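Local coordinates for hypothetical protein Atu2648 (Agrobacterium tumefaciens str. C58, PDB 1ZCE) that is of unknown function but consists largely of an EVE domain of the PUA clan, and so may bind RNA or modified nucleic-acid bases, at residues W5-E10 and E27-V32; F52-S55 and V61-I64; E128-V133 and A140-S145. One frame throughout, in Å; residues are numbered along the deposited sequence.

Contacts 1 and 2 share the mixed sheet of the EVE domain, with centres about 10 Å apart. They meet because strands 4-9 and 49-54 are neighbours. S9 N lies 2.8 Å from Y53 O, a probable hydrogen bond, and F52 of contact 2 packs on S9 of contact 1. Contact 3 lies further out, where the last helix is covered by the C-terminal tail. Its centre is about 14 Å from that of contact 2 and about 20 Å from that of contact 1. It joins contact 2 through I64, whose CD1 is 3.6 Å from Y130 OH. Contacts 1 and 3 do not touch.

Contact 1 of 3, residues W5-E10 and E27-V32; sequences WLYKSE and EEWTGV
Y7 and W29 form the centre of this contact as a T-shaped aromatic pair. The edge of the tyrosine ring, at CD2, points at one face of the indole, over the five-membered ring. The ring centroids are 5.5 Å apart and the planes stand at 79°. The approach is offset toward the rim of the indole, with CD2 nearest to NE1. The backbone sets Y7 CB against the indole, 3.9 Å from W29 CZ2. The first torsion (chi1 -47°, CG anti to the carbonyl carbon) then turns the ring edge toward the indole face.

The six-membered part of the indole runs on along strand 4-9. Its CZ2 comes edge-on to K8 O, 3.7 Å away. Beyond it, CH2 touches S9 OG at 3.8 Å. This is packing; the S9 hydroxyl has its hydrogen bond with W14 O.

A water in the plane of the indole completes the first shell. It accepts from W29 NE1 at 2.8 Å and donates to K8 O at 2.7 Å. The single indole N-H is thus satisfied, and the bridge helps fix the rotation of the ring. No direct hydrogen bond joins the two segments.

Further out, the backbone turns sharply at W29, the centre of an inverse gamma turn. T30 N makes a weak bond to E28 O at 3.0 Å. The turn swings the chain out of strand 27-28 and aims the indole at strand 4-9.

In the sheet, three strands separate 27-28 from 4-9, so this contact joins strands that are not neighbours. I88 of strand 84-99 touches both Y7 and W29. F52 of strand 49-54 packs on S9 and W29, and M44, following helix 35-42, touches Y7.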
loop_
_atom_site.group_PDB
_atom_site.type_symbol
_atom_site.label_atom_id
_atom_site.label_comp_id
_atom_site.label_asym_id
_atom_site.label_seq_id
_atom_site.Cartn_x
_atom_site.Cartn_y
_atom_site.Cartn_z
ATOM N N TRP A 5 -1.727 -0.693 -5.845
ATOM C CA TRP A 5 -1.961 -1.417 -4.607
ATOM C C TRP A 5 -2.150 -0.531 -3.384
ATOM O O TRP A 5 -2.027 0.691 -3.459
ATOM C CB TRP A 5 -0.765 -2.342 -4.361
ATOM C CG TRP A 5 -0.341 -3.098 -5.585
ATOM C CD1 TRP A 5 0.600 -2.727 -6.512
ATOM C CD2 TRP A 5 -0.875 -4.339 -6.033
ATOM N NE1 TRP A 5 0.679 -3.672 -7.511
ATOM C CE2 TRP A 5 -0.220 -4.676 -7.240
ATOM C CE3 TRP A 5 -1.852 -5.208 -5.531
ATOM C CZ2 TRP A 5 -0.509 -5.849 -7.952
ATOM C CZ3 TRP A 5 -2.142 -6.368 -6.232
ATOM C CH2 TRP A 5 -1.473 -6.680 -7.431
ATOM N N LEU A 6 -2.463 -1.165 -2.257
ATOM C CA LEU A 6 -2.609 -0.463 -0.985
ATOM C C LEU A 6 -2.028 -1.346 0.115
ATOM O O LEU A 6 -2.270 -2.553 0.149
ATOM C CB LEU A 6 -4.076 -0.117 -0.681
ATOM C CG LEU A 6 -4.327 0.627 0.644
ATOM C CD1 LEU A 6 -5.496 1.602 0.500
ATOM C CD2 LEU A 6 -4.586 -0.372 1.762
ATOM N N TYR A 7 -1.245 -0.729 0.995
ATOM C CA TYR A 7 -0.600 -1.424 2.102
ATOM C C TYR A 7 -1.064 -0.815 3.414
ATOM O O TYR A 7 -0.926 0.392 3.627
ATOM C CB TYR A 7 0.929 -1.287 2.024
ATOM C CG TYR A 7 1.520 -1.559 0.664
ATOM C CD1 TYR A 7 1.418 -0.617 -0.357
ATOM C CD2 TYR A 7 2.154 -2.767 0.384
ATOM C CE1 TYR A 7 1.924 -0.870 -1.627
ATOM C CE2 TYR A 7 2.663 -3.030 -0.889
ATOM C CZ TYR A 7 2.541 -2.077 -1.888
ATOM O OH TYR A 7 3.001 -2.333 -3.161
ATOM N N LYS A 8 -1.630 -1.640 4.286
ATOM C CA LYS A 8 -2.067 -1.161 5.589
ATOM C C LYS A 8 -0.889 -1.255 6.557
ATOM O O LYS A 8 -0.161 -2.252 6.573
ATOM C CB LYS A 8 -3.221 -2.010 6.123
ATOM C CG LYS A 8 -4.510 -1.911 5.332
ATOM C CD LYS A 8 -5.647 -2.588 6.089
ATOM C CE LYS A 8 -6.986 -2.374 5.407
ATOM N NZ LYS A 8 -8.106 -2.969 6.196
ATOM N N SER A 9 -0.698 -0.218 7.361
ATOM C CA SER A 9 0.385 -0.205 8.337
ATOM C C SER A 9 -0.107 0.541 9.574
ATOM O O SER A 9 -0.642 1.642 9.464
ATOM C CB SER A 9 1.612 0.496 7.749
ATOM O OG SER A 9 2.762 0.316 8.564
ATOM N N GLU A 10 0.048 -0.065 10.746
ATOM C CA GLU A 10 -0.379 0.576 11.986
ATOM C C GLU A 10 0.724 1.542 12.383
ATOM O O GLU A 10 1.849 1.127 12.642
ATOM C CB GLU A 10 -0.594 -0.472 13.074
ATOM C CG GLU A 10 -1.653 -1.487 12.710
ATOM C CD GLU A 10 -1.911 -2.491 13.811
ATOM O OE1 GLU A 10 -2.770 -3.374 13.607
ATOM O OE2 GLU A 10 -1.259 -2.400 14.873
ATOM N N GLU A 27 11.840 -0.740 2.735
ATOM C CA GLU A 27 11.519 -1.548 3.899
ATOM C C GLU A 27 10.918 -2.882 3.473
ATOM O O GLU A 27 9.999 -2.923 2.657
ATOM C CB GLU A 27 10.516 -0.799 4.778
ATOM C CG GLU A 27 10.050 -1.563 6.005
ATOM C CD GLU A 27 11.109 -1.645 7.085
ATOM O OE1 GLU A 27 10.858 -2.306 8.116
ATOM O OE2 GLU A 27 12.189 -1.044 6.910
ATOM N N GLU A 28 11.444 -3.970 4.025
ATOM C CA GLU A 28 10.932 -5.300 3.726
ATOM C C GLU A 28 9.546 -5.361 4.360
ATOM O O GLU A 28 9.385 -5.043 5.541
ATOM C CB GLU A 28 11.836 -6.368 4.346
ATOM C CG GLU A 28 11.440 -7.785 3.970
ATOM C CD GLU A 28 12.220 -8.848 4.723
ATOM O OE1 GLU A 28 12.009 -10.043 4.432
ATOM O OE2 GLU A 28 13.032 -8.496 5.604
ATOM N N TRP A 29 8.542 -5.765 3.585
ATOM C CA TRP A 29 7.182 -5.813 4.112
ATOM C C TRP A 29 6.882 -7.132 4.819
ATOM O O TRP A 29 6.072 -7.942 4.367
ATOM C CB TRP A 29 6.170 -5.563 2.991
ATOM C CG TRP A 29 4.963 -4.844 3.485
ATOM C CD1 TRP A 29 3.675 -5.292 3.470
ATOM C CD2 TRP A 29 4.937 -3.566 4.126
ATOM N NE1 TRP A 29 2.846 -4.372 4.065
ATOM C CE2 TRP A 29 3.597 -3.301 4.478
ATOM C CE3 TRP A 29 5.920 -2.616 4.440
ATOM C CZ2 TRP A 29 3.209 -2.126 5.131
ATOM C CZ3 TRP A 29 5.537 -1.446 5.092
ATOM C CH2 TRP A 29 4.192 -1.212 5.429
ATOM N N THR A 30 7.535 -7.313 5.962
ATOM C CA THR A 30 7.421 -8.524 6.768
ATOM C C THR A 30 6.149 -8.625 7.597
ATOM O O THR A 30 5.409 -7.657 7.747
ATOM C CB THR A 30 8.599 -8.624 7.745
ATOM O OG1 THR A 30 8.569 -7.498 8.630
ATOM C CG2 THR A 30 9.914 -8.620 6.994
ATOM N N GLY A 31 5.904 -9.818 8.128
ATOM C CA GLY A 31 4.752 -10.030 8.987
ATOM C C GLY A 31 3.427 -10.392 8.353
ATOM O O GLY A 31 2.460 -10.639 9.071
ATOM N N VAL A 32 3.353 -10.417 7.028
ATOM C CA VAL A 32 2.102 -10.774 6.375
ATOM C C VAL A 32 1.901 -12.279 6.493
ATOM O O VAL A 32 2.744 -13.061 6.060
ATOM C CB VAL A 32 2.107 -10.353 4.891
ATOM C CG1 VAL A 32 0.862 -10.885 4.188
ATOM C CG2 VAL A 32 2.162 -8.836 4.790
HETATM O O HOH W 1 0.197 -4.508 5.107
#

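Contact 2 of 3, residues F52-S55 and V61-I64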
loop_
_atom_site.group_PDB
_atom_site.type_symbol
_atom_site.label_atom_id
_atom_site.label_comp_id
_atom_site.label_asym_id
_atom_site.label_seq_id
_atom_site.Cartn_x
_atom_site.Cartn_y
_atom_site.Cartn_z
ATOM N N PHE A 52 0.013 4.053 1.074
ATOM C CA PHE A 52 0.473 3.689 2.404
ATOM C C PHE A 52 -0.696 4.205 3.251
ATOM O O PHE A 52 -0.961 5.410 3.303
ATOM C CB PHE A 52 1.781 4.409 2.741
ATOM C CG PHE A 52 2.450 3.921 4.004
ATOM C CD1 PHE A 52 2.035 4.374 5.256
ATOM C CD2 PHE A 52 3.514 3.021 3.941
ATOM C CE1 PHE A 52 2.678 3.945 6.425
ATOM C CE2 PHE A 52 4.163 2.585 5.106
ATOM C CZ PHE A 52 3.744 3.046 6.346
ATOM N N TYR A 53 -1.402 3.273 3.882
ATOM C CA TYR A 53 -2.584 3.576 4.676
ATOM C C TYR A 53 -2.385 3.250 6.139
ATOM O O TYR A 53 -1.996 2.132 6.480
ATOM C CB TYR A 53 -3.770 2.777 4.121
ATOM C CG TYR A 53 -5.048 2.873 4.921
ATOM C CD1 TYR A 53 -5.357 1.931 5.904
ATOM C CD2 TYR A 53 -5.959 3.898 4.685
ATOM C CE1 TYR A 53 -6.548 2.009 6.631
ATOM C CE2 TYR A 53 -7.147 3.984 5.404
ATOM C CZ TYR A 53 -7.435 3.038 6.373
ATOM O OH TYR A 53 -8.610 3.142 7.077
ATOM N N HIS A 54 -2.636 4.230 7.001
ATOM C CA HIS A 54 -2.505 4.010 8.435
ATOM C C HIS A 54 -3.756 3.302 8.940
ATOM O O HIS A 54 -4.862 3.841 8.879
ATOM C CB HIS A 54 -2.311 5.338 9.169
ATOM C CG HIS A 54 -0.897 5.830 9.165
ATOM N ND1 HIS A 54 -0.555 7.113 9.534
ATOM C CD2 HIS A 54 0.267 5.205 8.864
ATOM C CE1 HIS A 54 0.755 7.257 9.460
ATOM N NE2 HIS A 54 1.278 6.114 9.056
ATOM N N SER A 55 -3.568 2.082 9.429
ATOM C CA SER A 55 -4.666 1.272 9.934
ATOM C C SER A 55 -4.651 1.222 11.457
ATOM O O SER A 55 -3.624 1.485 12.089
ATOM C CB SER A 55 -4.580 -0.141 9.356
ATOM O OG SER A 55 -3.328 -0.720 9.661
ATOM N N VAL A 61 -5.098 7.539 4.063
ATOM C CA VAL A 61 -4.051 7.325 3.074
ATOM C C VAL A 61 -3.122 8.522 3.235
ATOM O O VAL A 61 -3.509 9.658 2.952
ATOM C CB VAL A 61 -4.627 7.296 1.643
ATOM C CG1 VAL A 61 -3.495 7.191 0.626
ATOM C CG2 VAL A 61 -5.578 6.115 1.494
ATOM N N VAL A 62 -1.895 8.262 3.674
ATOM C CA VAL A 62 -0.941 9.328 3.937
ATOM C C VAL A 62 0.212 9.467 2.962
ATOM O O VAL A 62 0.924 10.467 2.992
ATOM C CB VAL A 62 -0.359 9.176 5.353
ATOM C CG1 VAL A 62 -1.461 9.355 6.374
ATOM C CG2 VAL A 62 0.281 7.799 5.511
ATOM N N GLY A 63 0.406 8.481 2.097
ATOM C CA GLY A 63 1.500 8.578 1.154
ATOM C C GLY A 63 1.444 7.556 0.046
ATOM O O GLY A 63 0.591 6.666 0.037
ATOM N N ILE A 64 2.352 7.711 -0.907
ATOM C CA ILE A 64 2.461 6.796 -2.029
ATOM C C ILE A 64 3.826 6.122 -1.954
ATOM O O ILE A 64 4.841 6.765 -1.660
ATOM C CB ILE A 64 2.328 7.541 -3.369
ATOM C CG1 ILE A 64 0.910 8.108 -3.491
ATOM C CG2 ILE A 64 2.642 6.601 -4.530
ATOM C CD1 ILE A 64 0.638 8.862 -4.787
#
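V62 CG2 sits between its own backbone N and carbonyl carbon (chi1 -64° to CG1). H54 CG lies beside its backbone N (chi1 -83°). These torsions help bring the V62 methyl over the imidazole face as a CH-pi contact. CG2 is 4.0 Å from the H54 ring centroid and only 8° off the ring normal. The same methyl reaches F52 CD1 at 3.9 Å.

A classic beta bulge underlies this. V62 and G63 both face F52 across the antiparallel pair. F52 N donates to G63 O at 2.9 Å, from above the carbonyl plane. V62 N donates to F52 O at 3.0 Å, nearly in line with the C=O bond. Past the bulge, Y53 and V61 form a non-hydrogen-bonded pair. Their side chains cross at about a right angle, with Y53 CD2 3.9 Å from V61 CG2.

H54 NE2 lies in plane at the edge of the F52 ring. It is hydrogen-bonded to the backbone N of W16, which helps hold the imidazole in place.

The contact belongs to the hairpin of strands 49-54 and 60-73. Helix 16-22 covers F52 and V62, strand 4-9 flanks Y53, and strand 84-99 borders V61 and V62.

Contact 3 of 3, residues E128-V133 and A140-S145; sequences EEYLEV and ANPPKS
Y130 leaves helix 127-136 toward P142 and P143 in the tail 140-145. From CB, its CG is anti to the backbone N (chi1 176°), which carries the ring toward the two prolines. Along the ring, CE1 meets P142 CG at 3.7 Å. The proline ring runs counter to the tyrosine beside it. CE1 also passes close to P143 O. At the tip, OH donates to that oxygen at 2.7 Å. The C=O...OH angle is 136°, and the hydroxyl is tilted 21° from the carbonyl plane. OH also packs on P143 CD at 3.8 Å. Proline carbons and I64 CD1 thus pack near the buried hydroxyl.

L131 meets P142 CG from a neighbouring direction, with its CD2 3.8 Å from that carbon. The two side chains cross at about a right angle. K144 CE approaches L131 CD2 more distantly, at 4.3 Å. P142 CG rests against both Y130 and L131, neighbours on the helix.

The contact packs the C-terminal tail across the last helix. The Y130 ring stacks on Y4 of strand 4-9 and also meets F51 of strand 49-54. P143 reaches I64 of strand 60-73 and V91 and C92 of strand 84-99. At S145 the tail reaches the sheet, where the serine OG is hydrogen-bonded to N3 O and K49 N.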
loop_
_atom_site.group_PDB
_atom_site.type_symbol
_atom_site.label_atom_id
_atom_site.label_comp_id
_atom_site.label_asym_id
_atom_site.label_seq_id
_atom_site.Cartn_x
_atom_site.Cartn_y
_atom_site.Cartn_z
ATOM N N GLU A 128 -8.670 3.548 -11.703
ATOM C CA GLU A 128 -9.624 4.618 -11.443
ATOM C C GLU A 128 -9.707 4.946 -9.957
ATOM O O GLU A 128 -9.828 6.113 -9.583
ATOM C CB GLU A 128 -11.006 4.245 -11.990
ATOM C CG GLU A 128 -11.153 4.539 -13.478
ATOM C CD GLU A 128 -11.268 6.032 -13.746
ATOM O OE1 GLU A 128 -12.399 6.565 -13.716
ATOM O OE2 GLU A 128 -10.226 6.680 -13.962
ATOM N N GLU A 129 -9.643 3.925 -9.109
ATOM C CA GLU A 129 -9.690 4.150 -7.667
ATOM C C GLU A 129 -8.435 4.907 -7.242
ATOM O O GLU A 129 -8.494 5.835 -6.432
ATOM C CB GLU A 129 -9.782 2.817 -6.916
ATOM C CG GLU A 129 -11.169 2.190 -6.967
ATOM C CD GLU A 129 -11.176 0.712 -6.615
ATOM O OE1 GLU A 129 -12.272 0.111 -6.634
ATOM O OE2 GLU A 129 -10.098 0.147 -6.332
ATOM N N TYR A 130 -7.297 4.514 -7.803
ATOM C CA TYR A 130 -6.033 5.159 -7.486
ATOM C C TYR A 130 -6.056 6.633 -7.889
ATOM O O TYR A 130 -5.687 7.508 -7.106
ATOM C CB TYR A 130 -4.886 4.428 -8.192
ATOM C CG TYR A 130 -3.526 5.071 -8.024
ATOM C CD1 TYR A 130 -2.980 5.871 -9.034
ATOM C CD2 TYR A 130 -2.767 4.857 -6.871
ATOM C CE1 TYR A 130 -1.712 6.428 -8.907
ATOM C CE2 TYR A 130 -1.496 5.417 -6.733
ATOM C CZ TYR A 130 -0.980 6.198 -7.755
ATOM O OH TYR A 130 0.278 6.739 -7.627
ATOM N N LEU A 131 -6.497 6.913 -9.110
ATOM C CA LEU A 131 -6.546 8.291 -9.578
ATOM C C LEU A 131 -7.522 9.144 -8.771
ATOM O O LEU A 131 -7.252 10.316 -8.505
ATOM C CB LEU A 131 -6.918 8.328 -11.064
ATOM C CG LEU A 131 -5.862 7.731 -12.003
ATOM C CD1 LEU A 131 -6.416 7.626 -13.410
ATOM C CD2 LEU A 131 -4.605 8.587 -11.986
ATOM N N GLU A 132 -8.650 8.562 -8.377
ATOM C CA GLU A 132 -9.646 9.300 -7.607
ATOM C C GLU A 132 -9.148 9.618 -6.193
ATOM O O GLU A 132 -9.294 10.746 -5.724
ATOM C CB GLU A 132 -10.953 8.505 -7.553
ATOM C CG GLU A 132 -12.073 9.152 -6.743
ATOM C CD GLU A 132 -12.606 10.447 -7.341
ATOM O OE1 GLU A 132 -13.506 11.050 -6.719
ATOM O OE2 GLU A 132 -12.140 10.869 -8.421
ATOM N N VAL A 133 -8.566 8.635 -5.511
ATOM C CA VAL A 133 -8.043 8.877 -4.170
ATOM C C VAL A 133 -6.923 9.913 -4.264
ATOM O O VAL A 133 -6.828 10.805 -3.421
ATOM C CB VAL A 133 -7.526 7.563 -3.521
ATOM C CG1 VAL A 133 -6.765 7.860 -2.232
ATOM C CG2 VAL A 133 -8.711 6.651 -3.209
ATOM N N ALA A 140 -2.974 15.605 -8.814
ATOM C CA ALA A 140 -3.558 15.571 -10.152
ATOM C C ALA A 140 -2.981 14.432 -10.990
ATOM O O ALA A 140 -3.674 13.460 -11.281
ATOM C CB ALA A 140 -3.323 16.904 -10.847
ATOM N N ASN A 141 -1.715 14.562 -11.377
ATOM C CA ASN A 141 -1.025 13.543 -12.173
ATOM C C ASN A 141 -0.054 12.797 -11.266
ATOM O O ASN A 141 1.149 13.054 -11.284
ATOM C CB ASN A 141 -0.248 14.188 -13.327
ATOM C CG ASN A 141 -1.141 14.587 -14.482
ATOM O OD1 ASN A 141 -1.820 13.747 -15.072
ATOM N ND2 ASN A 141 -1.142 15.871 -14.815
ATOM N N PRO A 142 -0.567 11.845 -10.473
ATOM C CA PRO A 142 0.238 11.052 -9.542
ATOM C C PRO A 142 1.218 10.078 -10.185
ATOM O O PRO A 142 1.166 9.821 -11.388
ATOM C CB PRO A 142 -0.823 10.328 -8.723
ATOM C CG PRO A 142 -1.865 10.042 -9.749
ATOM C CD PRO A 142 -1.964 11.372 -10.476
ATOM N N PRO A 143 2.134 9.525 -9.377
ATOM C CA PRO A 143 3.129 8.565 -9.862
ATOM C C PRO A 143 2.410 7.393 -10.530
ATOM O O PRO A 143 1.361 6.955 -10.058
ATOM C CB PRO A 143 3.848 8.148 -8.584
ATOM C CG PRO A 143 3.800 9.398 -7.759
ATOM C CD PRO A 143 2.374 9.859 -7.961
ATOM N N LYS A 144 2.976 6.881 -11.617
ATOM C CA LYS A 144 2.351 5.781 -12.340
ATOM C C LYS A 144 3.118 4.463 -12.237
ATOM O O LYS A 144 4.342 4.448 -12.075
ATOM C CB LYS A 144 2.185 6.162 -13.818
ATOM C CG LYS A 144 1.446 7.477 -14.041
ATOM C CD LYS A 144 -0.008 7.398 -13.593
ATOM C CE LYS A 144 -0.679 8.769 -13.631
ATOM N NZ LYS A 144 -0.620 9.397 -14.984
ATOM N N SER A 145 2.379 3.358 -12.315
ATOM C CA SER A 145 2.970 2.022 -12.275
ATOM C C SER A 145 3.386 1.666 -13.699
ATOM O O SER A 145 2.823 2.188 -14.666
ATOM C CB SER A 145 1.952 0.988 -11.786
ATOM O OG SER A 145 1.682 1.135 -10.405
HETATM O O HOH W 2 -5.207 11.774 -9.815
#